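Local structure of multicopper oxidase type 1 (Nitrosomonas europaea, 3G5W) at residues E132-D145 / D186-H200. The protein probably oxidises its substrates with copper ions, as a two-domain, laccase-like multicopper oxidase with a blue copper site. Residues are numbered along the deposited sequence; the frame is centred on the assembly and turned at random.
Sequences EKTVTKDYILMLSD and DVIRLRLIGAGDHVH
Arg191 grips Asp138 side-on in a salt bridge across two parallel strands, 137-145 and 187-194: NE hydrogen-bonds to OD1 at 2.8 Å and NH2 to OD2 at 3.0 Å, the two flat groups only 29° apart. Over the face of this guanidinium lies NE of Arg189, whose chain, fully extended with CG anti to the backbone N (chi1 -179°), carries NH2 into a salt bridge with Glu132, at the anti lone pair of OE2, 3.0 Å away; Glu132 OE1 takes the backbone N of Leu129. Asp237 holds NH1 of Arg189, and the carboxylates probably offset the two positive charges held so close together. A lysine in place of Arg191, with one nitrogen, could not hold both oxygens, and the Asp138 carboxylate would probably be freer to turn. The tight part follows along the same face, where Ile193 CD1 packs against Met142 CG at 4.0 Å and Ile140 CG2; on the other face Leu141 CG meets Leu192 CD2, and Leu143 CB sits over the His200 ring. The Glu132 end is looser and wetter: two waters link Glu132 with Arg189, and Val135 CG2 only grazes Val187 CG1, at 4.4 Å. Alternating backbone bonds, Tyr139 N to Arg189 O and Arg191 N to Tyr139 O, build this parallel pair into one sheet of the second cupredoxin domain's Greek-key beta-sandwich.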
# COMPACT_ATOMS: atom_id res chain seq x y z
N GLU A 132 8.00 5.37 25.29
CA GLU A 132 7.82 6.81 25.09
C GLU A 132 8.72 7.65 26.00
O GLU A 132 9.17 8.73 25.62
CB GLU A 132 6.36 7.22 25.32
CG GLU A 132 5.34 6.45 24.49
CD GLU A 132 3.91 6.98 24.69
OE1 GLU A 132 3.12 6.31 25.40
OE2 GLU A 132 3.60 8.07 24.14
N LYS A 133 8.99 7.15 27.20
CA LYS A 133 9.83 7.87 28.17
C LYS A 133 11.31 7.88 27.78
O LYS A 133 12.06 8.75 28.23
CB LYS A 133 9.62 7.31 29.58
CG LYS A 133 8.19 7.45 30.09
CD LYS A 133 8.01 6.77 31.43
CE LYS A 133 7.91 7.78 32.56
NZ LYS A 133 6.51 8.29 32.72
N THR A 134 11.72 6.93 26.94
CA THR A 134 13.10 6.89 26.44
C THR A 134 13.39 7.96 25.37
O THR A 134 14.55 8.27 25.10
CB THR A 134 13.48 5.49 25.86
OG1 THR A 134 12.79 5.27 24.62
CG2 THR A 134 13.13 4.38 26.84
N VAL A 135 12.34 8.50 24.77
CA VAL A 135 12.46 9.46 23.67
C VAL A 135 13.08 10.77 24.15
O VAL A 135 12.61 11.36 25.13
CB VAL A 135 11.09 9.75 23.02
CG1 VAL A 135 11.20 10.87 21.98
CG2 VAL A 135 10.51 8.48 22.40
N THR A 136 14.12 11.22 23.45
CA THR A 136 14.78 12.49 23.79
C THR A 136 14.39 13.65 22.86
O THR A 136 14.50 14.82 23.24
CB THR A 136 16.31 12.36 23.78
OG1 THR A 136 16.75 11.98 22.47
CG2 THR A 136 16.77 11.31 24.78
N LYS A 137 13.98 13.32 21.63
CA LYS A 137 13.58 14.32 20.63
C LYS A 137 12.38 13.82 19.79
O LYS A 137 12.34 12.68 19.37
CB LYS A 137 14.73 14.68 19.68
CG LYS A 137 16.05 15.10 20.31
CD LYS A 137 17.05 15.61 19.26
CE LYS A 137 16.82 17.10 18.97
NZ LYS A 137 17.91 17.73 18.15
N ASP A 138 11.42 14.72 19.54
CA ASP A 138 10.15 14.35 18.94
C ASP A 138 9.96 15.18 17.66
O ASP A 138 10.10 16.40 17.70
CB ASP A 138 9.04 14.65 19.96
CG ASP A 138 7.83 13.74 19.82
OD1 ASP A 138 7.60 13.18 18.73
OD2 ASP A 138 7.08 13.61 20.81
N TYR A 139 9.65 14.51 16.55
CA TYR A 139 9.56 15.13 15.22
C TYR A 139 8.25 14.79 14.51
O TYR A 139 7.81 13.64 14.52
CB TYR A 139 10.71 14.63 14.33
CG TYR A 139 12.08 15.10 14.76
CD1 TYR A 139 12.71 16.15 14.11
CD2 TYR A 139 12.74 14.49 15.83
CE1 TYR A 139 13.97 16.60 14.51
CE2 TYR A 139 14.00 14.92 16.23
CZ TYR A 139 14.60 15.97 15.58
OH TYR A 139 15.85 16.40 15.98
N ILE A 140 7.65 15.79 13.85
CA ILE A 140 6.43 15.59 13.08
C ILE A 140 6.78 15.72 11.60
O ILE A 140 7.34 16.74 11.19
CB ILE A 140 5.33 16.63 13.47
CG1 ILE A 140 4.90 16.43 14.93
CG2 ILE A 140 4.12 16.54 12.51
CD1 ILE A 140 4.08 17.56 15.50
N LEU A 141 6.50 14.67 10.83
CA LEU A 141 6.69 14.70 9.37
C LEU A 141 5.37 14.43 8.66
O LEU A 141 4.88 13.29 8.64
CB LEU A 141 7.73 13.69 8.87
CG LEU A 141 9.06 13.22 9.51
CD1 LEU A 141 10.13 13.10 8.42
CD2 LEU A 141 9.57 14.02 10.69
N MET A 142 4.80 15.47 8.06
CA MET A 142 3.55 15.35 7.31
C MET A 142 3.85 15.23 5.82
O MET A 142 4.48 16.11 5.24
CB MET A 142 2.63 16.54 7.60
CG MET A 142 2.36 16.73 9.11
SD MET A 142 1.07 17.93 9.51
CE MET A 142 -0.39 16.98 9.11
N LEU A 143 3.39 14.14 5.22
CA LEU A 143 3.74 13.80 3.84
C LEU A 143 2.61 14.17 2.89
O LEU A 143 1.46 13.77 3.12
CB LEU A 143 4.04 12.29 3.73
CG LEU A 143 4.98 11.72 4.80
CD1 LEU A 143 5.01 10.20 4.75
CD2 LEU A 143 6.39 12.32 4.65
N SER A 144 2.94 14.90 1.84
CA SER A 144 1.95 15.41 0.89
C SER A 144 2.39 15.25 -0.55
O SER A 144 3.59 15.27 -0.84
CB SER A 144 1.66 16.88 1.15
OG SER A 144 0.97 17.06 2.37
N ASP A 145 1.41 15.12 -1.44
CA ASP A 145 1.64 14.97 -2.89
C ASP A 145 0.86 16.06 -3.63
O ASP A 145 -0.32 16.30 -3.34
CB ASP A 145 1.18 13.58 -3.33
CG ASP A 145 1.61 12.49 -2.35
OD1 ASP A 145 2.81 12.20 -2.30
OD2 ASP A 145 0.75 11.96 -1.61
N ASP A 186 20.92 9.72 21.70
CA ASP A 186 19.57 10.26 21.48
C ASP A 186 18.62 9.13 21.08
O ASP A 186 19.05 8.10 20.55
CB ASP A 186 19.56 11.31 20.36
CG ASP A 186 19.70 12.74 20.86
OD1 ASP A 186 19.16 13.09 21.94
OD2 ASP A 186 20.32 13.54 20.15
N VAL A 187 17.34 9.33 21.36
CA VAL A 187 16.30 8.43 20.90
C VAL A 187 15.24 9.33 20.29
O VAL A 187 14.67 10.17 20.98
CB VAL A 187 15.69 7.61 22.06
CG1 VAL A 187 14.47 6.80 21.58
CG2 VAL A 187 16.74 6.69 22.67
N ILE A 188 15.01 9.18 18.99
CA ILE A 188 14.05 10.06 18.32
C ILE A 188 12.75 9.35 17.98
O ILE A 188 12.73 8.15 17.73
CB ILE A 188 14.65 10.82 17.09
CG1 ILE A 188 14.91 9.87 15.91
CG2 ILE A 188 15.92 11.60 17.49
CD1 ILE A 188 15.52 10.54 14.68
N ARG A 189 11.68 10.12 18.01
CA ARG A 189 10.36 9.65 17.65
C ARG A 189 9.95 10.43 16.41
O ARG A 189 9.82 11.65 16.47
CB ARG A 189 9.40 9.91 18.80
CG ARG A 189 7.97 9.45 18.59
CD ARG A 189 7.17 9.71 19.87
NE ARG A 189 5.79 9.23 19.75
CZ ARG A 189 5.01 8.93 20.78
NH1 ARG A 189 3.77 8.50 20.57
NH2 ARG A 189 5.46 9.05 22.03
N LEU A 190 9.80 9.74 15.29
CA LEU A 190 9.28 10.34 14.07
C LEU A 190 7.79 10.06 13.94
O LEU A 190 7.38 8.90 13.80
CB LEU A 190 10.02 9.83 12.83
CG LEU A 190 11.55 9.81 12.81
CD1 LEU A 190 12.04 9.17 11.51
CD2 LEU A 190 12.15 11.20 13.00
N ARG A 191 7.00 11.11 14.01
CA ARG A 191 5.55 10.98 13.88
C ARG A 191 5.18 11.21 12.41
O ARG A 191 5.11 12.35 11.95
CB ARG A 191 4.84 11.95 14.83
CG ARG A 191 5.24 11.79 16.31
CD ARG A 191 4.54 12.83 17.18
NE ARG A 191 4.88 12.71 18.61
CZ ARG A 191 4.05 12.26 19.55
NH1 ARG A 191 2.82 11.86 19.25
NH2 ARG A 191 4.46 12.22 20.82
N LEU A 192 4.99 10.11 11.68
CA LEU A 192 4.71 10.18 10.24
C LEU A 192 3.21 10.28 10.03
O LEU A 192 2.45 9.48 10.57
CB LEU A 192 5.26 8.94 9.52
CG LEU A 192 6.72 8.51 9.75
CD1 LEU A 192 7.03 7.25 8.95
CD2 LEU A 192 7.69 9.64 9.41
N ILE A 193 2.79 11.27 9.25
CA ILE A 193 1.37 11.48 8.97
C ILE A 193 1.15 11.46 7.46
O ILE A 193 1.78 12.21 6.72
CB ILE A 193 0.82 12.80 9.60
CG1 ILE A 193 1.15 12.85 11.11
CG2 ILE A 193 -0.69 12.91 9.37
CD1 ILE A 193 0.86 14.18 11.81
N GLY A 194 0.29 10.55 7.01
CA GLY A 194 -0.04 10.41 5.59
C GLY A 194 -1.10 11.41 5.19
O GLY A 194 -2.29 11.08 5.11
N ALA A 195 -0.68 12.65 4.96
CA ALA A 195 -1.59 13.73 4.62
C ALA A 195 -1.95 13.72 3.13
O ALA A 195 -2.92 14.39 2.72
CB ALA A 195 -0.99 15.08 5.03
N GLY A 196 -1.21 12.94 2.35
CA GLY A 196 -1.33 12.95 0.90
C GLY A 196 -2.24 11.91 0.30
O GLY A 196 -2.91 11.15 1.01
N ASP A 197 -2.25 11.86 -1.03
CA ASP A 197 -3.11 10.97 -1.80
C ASP A 197 -2.45 9.62 -2.08
O ASP A 197 -3.13 8.64 -2.40
CB ASP A 197 -3.49 11.65 -3.13
CG ASP A 197 -4.62 10.95 -3.84
OD1 ASP A 197 -5.78 11.12 -3.43
OD2 ASP A 197 -4.34 10.21 -4.82
N HIS A 198 -1.12 9.58 -1.96
CA HIS A 198 -0.33 8.41 -2.31
C HIS A 198 0.15 7.67 -1.06
O HIS A 198 0.26 8.25 0.03
CB HIS A 198 0.92 8.82 -3.11
CG HIS A 198 0.63 9.32 -4.49
ND1 HIS A 198 1.62 9.45 -5.44
CD2 HIS A 198 -0.52 9.72 -5.08
CE1 HIS A 198 1.09 9.91 -6.56
NE2 HIS A 198 -0.21 10.08 -6.37
N VAL A 199 0.44 6.39 -1.24
CA VAL A 199 1.19 5.60 -0.27
C VAL A 199 2.66 6.06 -0.32
O VAL A 199 3.19 6.35 -1.39
CB VAL A 199 1.09 4.09 -0.59
CG1 VAL A 199 1.78 3.27 0.48
CG2 VAL A 199 -0.37 3.65 -0.70
N HIS A 200 3.29 6.16 0.85
CA HIS A 200 4.71 6.50 0.93
C HIS A 200 5.42 5.36 1.63
O HIS A 200 4.83 4.70 2.49
CB HIS A 200 4.91 7.81 1.70
CG HIS A 200 4.12 8.95 1.15
ND1 HIS A 200 4.53 9.68 0.05
CD2 HIS A 200 2.92 9.47 1.51
CE1 HIS A 200 3.63 10.60 -0.23
NE2 HIS A 200 2.64 10.49 0.64
O HOH W 1 1.49 8.68 22.55
O HOH W 2 7.64 10.12 23.19
O HOH W 3 -1.71 16.78 1.43